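PDB 3WPU: beta-fructofuranosidase from Arthrobacter, which is a single-chain, strand-rich member of the levansucrase/invertase family, whose characteristic fold is the five-bladed beta-propeller. Local coordinates for residues Lys510-Lys515 / Arg530-Lys535; Lys176-Asp181 / Lys316-Trp321; Ala201-Lys206 / Thr217-Val222. All blocks are in the same frame, centred on the assembly; numbering follows the deposited sequence.

Contact 1 (Lys510-Lys515 / Arg530-Lys535); sequences KILGSK and RALIEK
Leu512 and Lys515 meet Leu532 and Ile533 with no hydrogen bond between them; the polar bonds here run within helix 527-539, Glu534 N to Arg530 O and Lys535 N to Ala531 O, both at 3.0 Å. That helical bonding fixes the spacing at which Leu532 and Ile533 are presented. Leu512 uses both branches, one on each neighbour. Its CD2 presses on Leu532 CD1 at 3.5 Å, tighter than ordinary van der Waals contact, while CD1 lies 3.9 Å from Ile533 CG1. The two leucine side chains run antiparallel, overlapping at their methyl ends. Leu532 has an uncommon shape for a helical leucine, with CG wedged between backbone N and carbonyl carbon (chi1 85°) and chi2 well off the staggered positions, which hints at strain in this tight spot. Ile533 extends the same arm onward, and its CD1 lies 3.8 Å from Lys515 O. Lysine suits the more open margin: the stem of Lys515 bends at its last two torsions and lies across Leu532, roughly perpendicular, CD 4.1 Å from Leu532 CD1, covering the leucine with methylenes. Leu512 also touches Leu536, and Ile533 reaches Phe516 and Tyr519. Gly513, with positive phi, makes the break between helices 502-512 and 514-520, and helix 527-539 packs against that kink through aliphatic side chains, giving a compact C-terminal helical cluster.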
loop_
_atom_site.group_PDB
_atom_site.type_symbol
_atom_site.label_atom_id
_atom_site.label_comp_id
_atom_site.label_asym_id
_atom_site.label_seq_id
_atom_site.Cartn_x
_atom_site.Cartn_y
_atom_site.Cartn_z
ATOM N N LYS A 510 -16.118 25.141 -17.495
ATOM C CA LYS A 510 -16.875 26.391 -17.518
ATOM C C LYS A 510 -16.856 27.017 -18.917
ATOM O O LYS A 510 -17.900 27.393 -19.444
ATOM C CB LYS A 510 -16.326 27.375 -16.468
ATOM C CG LYS A 510 -16.934 27.210 -15.074
ATOM C CD LYS A 510 -18.043 28.223 -14.787
ATOM C CE LYS A 510 -19.221 28.130 -15.756
ATOM N NZ LYS A 510 -20.127 29.312 -15.663
ATOM N N ILE A 511 -15.668 27.103 -19.511
ATOM C CA ILE A 511 -15.491 27.664 -20.858
ATOM C C ILE A 511 -16.243 26.887 -21.947
ATOM O O ILE A 511 -16.879 27.495 -22.825
ATOM C CB ILE A 511 -13.997 27.727 -21.242
ATOM C CG1 ILE A 511 -13.264 28.740 -20.359
ATOM C CG2 ILE A 511 -13.829 28.101 -22.715
ATOM C CD1 ILE A 511 -11.760 28.671 -20.461
ATOM N N LEU A 512 -16.171 25.554 -21.904
ATOM C CA LEU A 512 -16.772 24.727 -22.955
ATOM C C LEU A 512 -18.257 24.448 -22.738
ATOM O O LEU A 512 -19.002 24.264 -23.699
ATOM C CB LEU A 512 -16.016 23.402 -23.104
ATOM C CG LEU A 512 -14.543 23.520 -23.472
ATOM C CD1 LEU A 512 -13.867 22.154 -23.385
ATOM C CD2 LEU A 512 -14.357 24.133 -24.858
ATOM N N GLY A 513 -18.687 24.409 -21.485
ATOM C CA GLY A 513 -20.059 24.068 -21.167
ATOM C C GLY A 513 -20.511 22.778 -21.818
ATOM O O GLY A 513 -19.799 21.769 -21.788
ATOM N N SER A 514 -21.687 22.826 -22.439
ATOM C CA SER A 514 -22.389 21.632 -22.911
ATOM C C SER A 514 -21.662 20.842 -24.000
ATOM O O SER A 514 -21.804 19.622 -24.069
ATOM C CB SER A 514 -23.763 22.041 -23.440
ATOM O OG SER A 514 -23.613 22.948 -24.525
ATOM N N LYS A 515 -20.895 21.516 -24.859
ATOM C CA LYS A 515 -20.181 20.802 -25.931
ATOM C C LYS A 515 -19.134 19.803 -25.378
ATOM O O LYS A 515 -18.833 18.789 -26.025
ATOM C CB LYS A 515 -19.577 21.764 -26.974
ATOM C CG LYS A 515 -18.679 22.864 -26.439
ATOM C CD LYS A 515 -17.915 23.564 -27.558
ATOM C CE LYS A 515 -18.759 24.601 -28.287
ATOM N NZ LYS A 515 -18.886 25.858 -27.505
ATOM N N ARG A 530 -14.461 19.469 -31.866
ATOM C CA ARG A 530 -13.316 18.635 -31.521
ATOM C C ARG A 530 -12.048 19.479 -31.480
ATOM O O ARG A 530 -11.262 19.408 -30.540
ATOM C CB ARG A 530 -13.163 17.486 -32.527
ATOM C CG ARG A 530 -12.047 16.499 -32.199
ATOM C CD ARG A 530 -12.098 15.288 -33.117
ATOM N NE ARG A 530 -13.318 14.529 -32.882
ATOM C CZ ARG A 530 -13.506 13.685 -31.862
ATOM N NH1 ARG A 530 -12.547 13.462 -30.964
ATOM N NH2 ARG A 530 -14.672 13.061 -31.737
ATOM N N ALA A 531 -11.861 20.308 -32.504
ATOM C CA ALA A 531 -10.683 21.155 -32.569
ATOM C C ALA A 531 -10.586 22.131 -31.414
ATOM O O ALA A 531 -9.502 22.372 -30.871
ATOM C CB ALA A 531 -10.669 21.916 -33.891
ATOM N N LEU A 532 -11.706 22.721 -31.014
ATOM C CA LEU A 532 -11.631 23.744 -30.003
ATOM C C LEU A 532 -11.447 23.133 -28.613
ATOM O O LEU A 532 -10.782 23.720 -27.764
ATOM C CB LEU A 532 -12.816 24.703 -30.107
ATOM C CG LEU A 532 -14.191 24.494 -29.495
ATOM C CD1 LEU A 532 -14.249 25.208 -28.156
ATOM C CD2 LEU A 532 -15.245 25.088 -30.442
ATOM N N ILE A 533 -11.997 21.938 -28.405
ATOM C CA ILE A 533 -11.777 21.215 -27.152
ATOM C C ILE A 533 -10.301 20.835 -27.027
ATOM O O ILE A 533 -9.684 21.089 -25.993
ATOM C CB ILE A 533 -12.686 19.974 -27.041
ATOM C CG1 ILE A 533 -14.140 20.420 -26.888
ATOM C CG2 ILE A 533 -12.249 19.090 -25.877
ATOM C CD1 ILE A 533 -15.132 19.282 -26.925
ATOM N N GLU A 534 -9.731 20.262 -28.088
ATOM C CA GLU A 534 -8.320 19.839 -28.070
ATOM C C GLU A 534 -7.358 21.009 -27.902
ATOM O O GLU A 534 -6.324 20.874 -27.254
ATOM C CB GLU A 534 -7.959 19.050 -29.333
ATOM C CG GLU A 534 -8.620 17.689 -29.447
ATOM C CD GLU A 534 -8.355 17.017 -30.784
ATOM O OE1 GLU A 534 -7.589 17.562 -31.609
ATOM O OE2 GLU A 534 -8.916 15.936 -31.015
ATOM N N LYS A 535 -7.689 22.162 -28.481
ATOM C CA LYS A 535 -6.865 23.357 -28.304
ATOM C C LYS A 535 -6.882 23.844 -26.850
ATOM O O LYS A 535 -5.845 24.199 -26.286
ATOM C CB LYS A 535 -7.326 24.472 -29.254
ATOM C CG LYS A 535 -6.892 25.865 -28.839
ATOM C CD LYS A 535 -7.734 26.930 -29.526
ATOM C CE LYS A 535 -8.410 27.840 -28.498
ATOM N NZ LYS A 535 -7.467 28.570 -27.607
#

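Contact 2 (Lys176-Asp181 / Lys316-Trp321); sequences KLFFTD and KQLTEW
Phe178 makes the apolar contacts, with Leu318 and Trp321. The Phe178 ring points out from its strand and meets Leu318 at its edge: CZ lies 3.8 Å from Leu318 CD1, and Leu318 CB sits in the ring plane. Phe178 CE1 approaches Trp321 CZ2 at 4.0 Å, the two side chains crossing at about a right angle. One methyl of Leu318, CD1, serves two neighbours, for it also lies 4.0 Å from Lys176 CD; it gets there with CG opposite its carbonyl carbon (chi1 -49°). A second kind of contact is mixed. The lysine stem runs out almost straight before turning at its last torsion, bringing CE to 3.3 Å from Gln317 O. This carbon next to the ammonium is probably polarised enough to sit comfortably beside a carbonyl oxygen, while NZ itself forms a salt bridge with Glu174. Thus lysine suits the place: its methylenes pack on Leu318 and its ammonium pairs with Glu174. The true hydrogen bond lies within the loop: Trp321 NE1 donates to Leu318 O at 2.9 Å with an N-H...O angle of 156°, coming from above the carbonyl plane. It ties the indole to the turn, where Leu318 adopts a left-handed backbone conformation, and gives the buried ring nitrogen a partner. Phe178 and Trp321 both continue onto Leu225, extending the apolar layer. The arrangement joins the loop linking antiparallel strands 305-313 and 321-331 to a strand of a different sheet, consistent with packing between blades of a beta-propeller.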
loop_
_atom_site.group_PDB
_atom_site.type_symbol
_atom_site.label_atom_id
_atom_site.label_comp_id
_atom_site.label_asym_id
_atom_site.label_seq_id
_atom_site.Cartn_x
_atom_site.Cartn_y
_atom_site.Cartn_z
ATOM N N LYS A 176 -1.874 0.296 -17.318
ATOM C CA LYS A 176 -0.983 -0.816 -17.018
ATOM C C LYS A 176 -1.226 -1.227 -15.571
ATOM O O LYS A 176 -0.853 -0.502 -14.625
ATOM C CB LYS A 176 0.471 -0.440 -17.224
ATOM C CG LYS A 176 0.871 -0.181 -18.651
ATOM C CD LYS A 176 2.355 0.141 -18.687
ATOM C CE LYS A 176 2.928 0.288 -20.085
ATOM N NZ LYS A 176 2.597 1.635 -20.578
ATOM N N LEU A 177 -1.901 -2.353 -15.403
ATOM C CA LEU A 177 -2.204 -2.888 -14.100
ATOM C C LEU A 177 -1.079 -3.840 -13.635
ATOM O O LEU A 177 -0.866 -4.914 -14.190
ATOM C CB LEU A 177 -3.555 -3.580 -14.141
ATOM C CG LEU A 177 -4.051 -4.246 -12.854
ATOM C CD1 LEU A 177 -4.105 -3.252 -11.708
ATOM C CD2 LEU A 177 -5.404 -4.884 -13.097
ATOM N N PHE A 178 -0.298 -3.378 -12.672
ATOM C CA PHE A 178 0.733 -4.204 -12.035
ATOM C C PHE A 178 0.089 -4.898 -10.851
ATOM O O PHE A 178 -0.492 -4.248 -10.020
ATOM C CB PHE A 178 1.905 -3.356 -11.590
ATOM C CG PHE A 178 2.656 -2.739 -12.741
ATOM C CD1 PHE A 178 3.662 -3.427 -13.390
ATOM C CD2 PHE A 178 2.268 -1.498 -13.226
ATOM C CE1 PHE A 178 4.337 -2.870 -14.472
ATOM C CE2 PHE A 178 2.935 -0.935 -14.309
ATOM C CZ PHE A 178 3.960 -1.633 -14.932
ATOM N N PHE A 179 0.213 -6.204 -10.769
ATOM C CA PHE A 179 -0.419 -6.933 -9.681
ATOM C C PHE A 179 0.354 -8.183 -9.306
ATOM O O PHE A 179 1.373 -8.500 -9.886
ATOM C CB PHE A 179 -1.883 -7.231 -10.026
ATOM C CG PHE A 179 -2.068 -8.263 -11.119
ATOM C CD1 PHE A 179 -2.500 -9.553 -10.819
ATOM C CD2 PHE A 179 -1.793 -7.942 -12.453
ATOM C CE1 PHE A 179 -2.670 -10.505 -11.827
ATOM C CE2 PHE A 179 -1.957 -8.889 -13.455
ATOM C CZ PHE A 179 -2.392 -10.162 -13.133
ATOM N N THR A 180 -0.122 -8.862 -8.276
ATOM C CA THR A 180 0.483 -10.087 -7.820
ATOM C C THR A 180 -0.411 -11.231 -8.247
ATOM O O THR A 180 -1.562 -11.340 -7.803
ATOM C CB THR A 180 0.705 -10.107 -6.303
ATOM O OG1 THR A 180 1.284 -8.868 -5.848
ATOM C CG2 THR A 180 1.594 -11.292 -5.888
ATOM N N ASP A 181 0.124 -12.096 -9.094
ATOM C CA ASP A 181 -0.637 -13.170 -9.706
ATOM C C ASP A 181 -0.206 -14.440 -8.990
ATOM O O ASP A 181 0.967 -14.776 -9.019
ATOM C CB ASP A 181 -0.336 -13.216 -11.210
ATOM C CG ASP A 181 -1.385 -14.016 -12.012
ATOM O OD1 ASP A 181 -2.443 -14.418 -11.449
ATOM O OD2 ASP A 181 -1.175 -14.252 -13.222
ATOM N N LYS A 316 10.684 0.439 -22.363
ATOM C CA LYS A 316 9.698 1.509 -22.183
ATOM C C LYS A 316 8.302 0.966 -21.919
ATOM O O LYS A 316 7.504 1.630 -21.257
ATOM C CB LYS A 316 9.645 2.419 -23.404
ATOM C CG LYS A 316 10.953 3.143 -23.663
ATOM C CD LYS A 316 10.752 4.354 -24.565
ATOM C CE LYS A 316 12.044 5.144 -24.726
ATOM N NZ LYS A 316 12.668 5.514 -23.418
ATOM N N GLN A 317 8.027 -0.242 -22.413
ATOM C CA GLN A 317 6.695 -0.870 -22.257
ATOM C C GLN A 317 6.502 -1.418 -20.871
ATOM O O GLN A 317 5.397 -1.857 -20.550
ATOM C CB GLN A 317 6.453 -2.045 -23.226
ATOM C CG GLN A 317 6.864 -1.820 -24.666
ATOM C CD GLN A 317 8.312 -2.210 -24.885
ATOM O OE1 GLN A 317 9.202 -1.414 -24.668
ATOM N NE2 GLN A 317 8.545 -3.455 -25.297
ATOM N N LEU A 318 7.568 -1.442 -20.077
ATOM C CA LEU A 318 7.523 -1.981 -18.714
ATOM C C LEU A 318 7.161 -3.468 -18.651
ATOM O O LEU A 318 6.577 -3.945 -17.662
ATOM C CB LEU A 318 6.586 -1.142 -17.840
ATOM C CG LEU A 318 6.776 0.381 -17.878
ATOM C CD1 LEU A 318 5.845 1.032 -16.874
ATOM C CD2 LEU A 318 8.216 0.808 -17.607
ATOM N N THR A 319 7.510 -4.217 -19.693
ATOM C CA THR A 319 7.275 -5.659 -19.740
ATOM C C THR A 319 8.492 -6.518 -19.369
ATOM O O THR A 319 8.379 -7.737 -19.294
ATOM C CB THR A 319 6.817 -6.074 -21.141
ATOM O OG1 THR A 319 7.815 -5.651 -22.091
ATOM C CG2 THR A 319 5.537 -5.429 -21.478
ATOM N N GLU A 320 9.657 -5.892 -19.159
ATOM C CA GLU A 320 10.878 -6.592 -18.757
ATOM C C GLU A 320 11.516 -5.809 -17.618
ATOM O O GLU A 320 11.634 -4.607 -17.716
ATOM C CB GLU A 320 11.863 -6.668 -19.923
ATOM C CG GLU A 320 11.356 -7.582 -21.026
ATOM C CD GLU A 320 12.260 -7.625 -22.235
ATOM O OE1 GLU A 320 11.850 -8.244 -23.238
ATOM O OE2 GLU A 320 13.362 -7.037 -22.194
ATOM N N TRP A 321 11.909 -6.525 -16.567
ATOM C CA TRP A 321 12.422 -5.952 -15.328
ATOM C C TRP A 321 13.657 -6.728 -14.893
ATOM O O TRP A 321 13.804 -7.926 -15.217
ATOM C CB TRP A 321 11.329 -6.033 -14.230
ATOM C CG TRP A 321 10.182 -5.109 -14.512
ATOM C CD1 TRP A 321 9.171 -5.311 -15.402
ATOM C CD2 TRP A 321 9.951 -3.821 -13.942
ATOM N NE1 TRP A 321 8.342 -4.247 -15.441
ATOM C CE2 TRP A 321 8.784 -3.305 -14.548
ATOM C CE3 TRP A 321 10.622 -3.044 -12.991
ATOM C CZ2 TRP A 321 8.259 -2.071 -14.223
ATOM C CZ3 TRP A 321 10.093 -1.786 -12.680
ATOM C CH2 TRP A 321 8.914 -1.330 -13.281
#

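Contact 3 (Ala201-Lys206 / Thr217-Val222); sequences ALSVGK and TGFNKV
The Phe219 ring lies with one face against Gly205, whose CA stands 3.6 Å from the ring centroid and only 9° off the ring normal, a CH-pi contact. At the ring's edge, in plane, is Ser203 CB, and Ser203 O is also near that plane. Glycine fits beneath the ring because a beta carbon there would collide with Phe219 and with Thr217 O. Phe219 itself has a left-handed backbone, following Gly218 with its positive phi, and the ring extends to Leu177 in the next strand. Ser203 turns its hydroxyl opposite its backbone N (chi1 -171°), where OG donates to Lys221 O at 2.7 Å from above the carbonyl plane. The same oxygen also receives a bond from water 1, which in turn accepts from Val204 N at 3.0 Å. Val204 O is likewise doubly engaged: Phe219 N donates to it at 2.9 Å, and water 2 links it to Lys221 N. These waters bridge the backbones where the second strand swells outward at Phe219 and Asn220. Regular pairing returns at Lys206 and Thr217, an antiparallel hydrogen-bonded pair; Thr217 N reaches Lys206 O at 2.8 Å, nearly straight at 172° and in the carbonyl plane, and Lys206 N answers to Thr217 O. At the other end compact aliphatic groups close the seam, Ala201 CB lying 3.8 Å from Val222 CG1. The whole is a beta hairpin of strands 197-210 and 213-226, interrupted by an outward bulge where two waters and a serine hydroxyl link the strands.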
loop_
_atom_site.group_PDB
_atom_site.type_symbol
_atom_site.label_atom_id
_atom_site.label_comp_id
_atom_site.label_asym_id
_atom_site.label_seq_id
_atom_site.Cartn_x
_atom_site.Cartn_y
_atom_site.Cartn_z
ATOM N N ALA A 201 3.205 -9.347 -11.971
ATOM C CA ALA A 201 2.662 -9.450 -13.315
ATOM C C ALA A 201 2.088 -8.130 -13.772
ATOM O O ALA A 201 1.845 -7.225 -12.966
ATOM C CB ALA A 201 1.578 -10.521 -13.357
ATOM N N LEU A 202 1.859 -8.038 -15.085
ATOM C CA LEU A 202 1.300 -6.849 -15.721
ATOM C C LEU A 202 0.192 -7.271 -16.665
ATOM O O LEU A 202 0.339 -8.260 -17.375
ATOM C CB LEU A 202 2.361 -6.152 -16.576
ATOM C CG LEU A 202 1.927 -5.086 -17.579
ATOM C CD1 LEU A 202 1.340 -3.880 -16.884
ATOM C CD2 LEU A 202 3.124 -4.638 -18.453
ATOM N N SER A 203 -0.890 -6.504 -16.705
ATOM C CA SER A 203 -1.882 -6.638 -17.766
ATOM C C SER A 203 -2.339 -5.242 -18.155
ATOM O O SER A 203 -2.493 -4.348 -17.288
ATOM C CB SER A 203 -3.088 -7.463 -17.287
ATOM O OG SER A 203 -3.952 -7.755 -18.392
ATOM N N VAL A 204 -2.500 -5.052 -19.462
ATOM C CA VAL A 204 -2.868 -3.769 -20.038
ATOM C C VAL A 204 -4.327 -3.788 -20.472
ATOM O O VAL A 204 -4.803 -4.761 -21.103
ATOM C CB VAL A 204 -1.957 -3.401 -21.219
ATOM C CG1 VAL A 204 -2.317 -2.025 -21.762
ATOM C CG2 VAL A 204 -0.491 -3.449 -20.781
ATOM N N GLY A 205 -5.006 -2.687 -20.178
ATOM C CA GLY A 205 -6.393 -2.502 -20.571
ATOM C C GLY A 205 -6.637 -1.038 -20.794
ATOM O O GLY A 205 -5.698 -0.253 -20.924
ATOM N N LYS A 206 -7.901 -0.667 -20.843
ATOM C CA LYS A 206 -8.258 0.681 -21.269
ATOM C C LYS A 206 -9.587 1.078 -20.674
ATOM O O LYS A 206 -10.446 0.234 -20.434
ATOM C CB LYS A 206 -8.327 0.741 -22.800
ATOM C CG LYS A 206 -8.315 2.144 -23.364
ATOM C CD LYS A 206 -8.135 2.130 -24.878
ATOM C CE LYS A 206 -7.738 3.500 -25.384
ATOM N NZ LYS A 206 -7.195 3.428 -26.763
ATOM N N THR A 217 -11.890 -2.188 -20.769
ATOM C CA THR A 217 -11.728 -3.080 -21.888
ATOM C C THR A 217 -10.287 -3.614 -21.834
ATOM O O THR A 217 -9.446 -3.079 -21.103
ATOM C CB THR A 217 -12.014 -2.369 -23.239
ATOM O OG1 THR A 217 -11.055 -1.333 -23.470
ATOM C CG2 THR A 217 -13.419 -1.776 -23.257
ATOM N N GLY A 218 -10.031 -4.691 -22.570
ATOM C CA GLY A 218 -8.713 -5.294 -22.621
ATOM C C GLY A 218 -8.487 -6.207 -21.433
ATOM O O GLY A 218 -9.381 -6.948 -21.058
ATOM N N PHE A 219 -7.301 -6.156 -20.829
ATOM C CA PHE A 219 -6.958 -7.070 -19.726
ATOM C C PHE A 219 -7.131 -8.533 -20.148
ATOM O O PHE A 219 -7.623 -9.368 -19.416
ATOM C CB PHE A 219 -7.756 -6.714 -18.467
ATOM C CG PHE A 219 -7.467 -5.338 -17.947
ATOM C CD1 PHE A 219 -6.190 -5.013 -17.490
ATOM C CD2 PHE A 219 -8.450 -4.352 -17.938
ATOM C CE1 PHE A 219 -5.928 -3.748 -16.999
ATOM C CE2 PHE A 219 -8.196 -3.097 -17.429
ATOM C CZ PHE A 219 -6.916 -2.776 -17.001
ATOM N N ASN A 220 -6.698 -8.806 -21.367
ATOM C CA ASN A 220 -6.825 -10.119 -22.003
ATOM C C ASN A 220 -5.543 -10.938 -21.924
ATOM O O ASN A 220 -5.565 -12.151 -22.089
ATOM C CB ASN A 220 -7.274 -9.988 -23.480
ATOM C CG ASN A 220 -6.509 -8.925 -24.253
ATOM O OD1 ASN A 220 -5.492 -9.198 -24.896
ATOM N ND2 ASN A 220 -6.997 -7.696 -24.192
ATOM N N LYS A 221 -4.424 -10.247 -21.692
ATOM C CA LYS A 221 -3.097 -10.816 -21.728
ATOM C C LYS A 221 -2.386 -10.436 -20.434
ATOM O O LYS A 221 -2.440 -9.282 -20.041
ATOM C CB LYS A 221 -2.341 -10.185 -22.907
ATOM C CG LYS A 221 -0.900 -10.613 -23.054
ATOM C CD LYS A 221 -0.831 -12.039 -23.519
ATOM C CE LYS A 221 0.593 -12.438 -23.933
ATOM N NZ LYS A 221 0.617 -13.926 -24.086
ATOM N N VAL A 222 -1.746 -11.404 -19.797
ATOM C CA VAL A 222 -0.940 -11.166 -18.585
ATOM C C VAL A 222 0.526 -11.485 -18.870
ATOM O O VAL A 222 0.836 -12.565 -19.388
ATOM C CB VAL A 222 -1.453 -11.999 -17.404
ATOM C CG1 VAL A 222 -0.592 -11.759 -16.175
ATOM C CG2 VAL A 222 -2.912 -11.670 -17.136
HETATM O O HOH W 1 -1.326 -6.975 -21.369
HETATM O O HOH W 2 -4.317 -7.275 -22.258
#

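Contacts 2 and 3 form one continuous region, with centres 10 Å apart. Strands 174-184 and 197-210 are neighbours in the same sheet: Leu177 N lies 2.8 Å from Ser203 O and Phe179 O 2.9 Å from Ala201 N, both probable hydrogen bonds. Leu202 reaches across to both segments of contact 2, its CD1 3.6 Å from Lys176 CB and its CD2 equally near Leu318 O. The hairpin of contact 3 falls, in sequence, between the two segments of contact 2. Contact 1 follows both along the chain and stands apart in the C-terminal helices: its nearest atoms are about 12 Å from contact 3 and about 21 Å from contact 2.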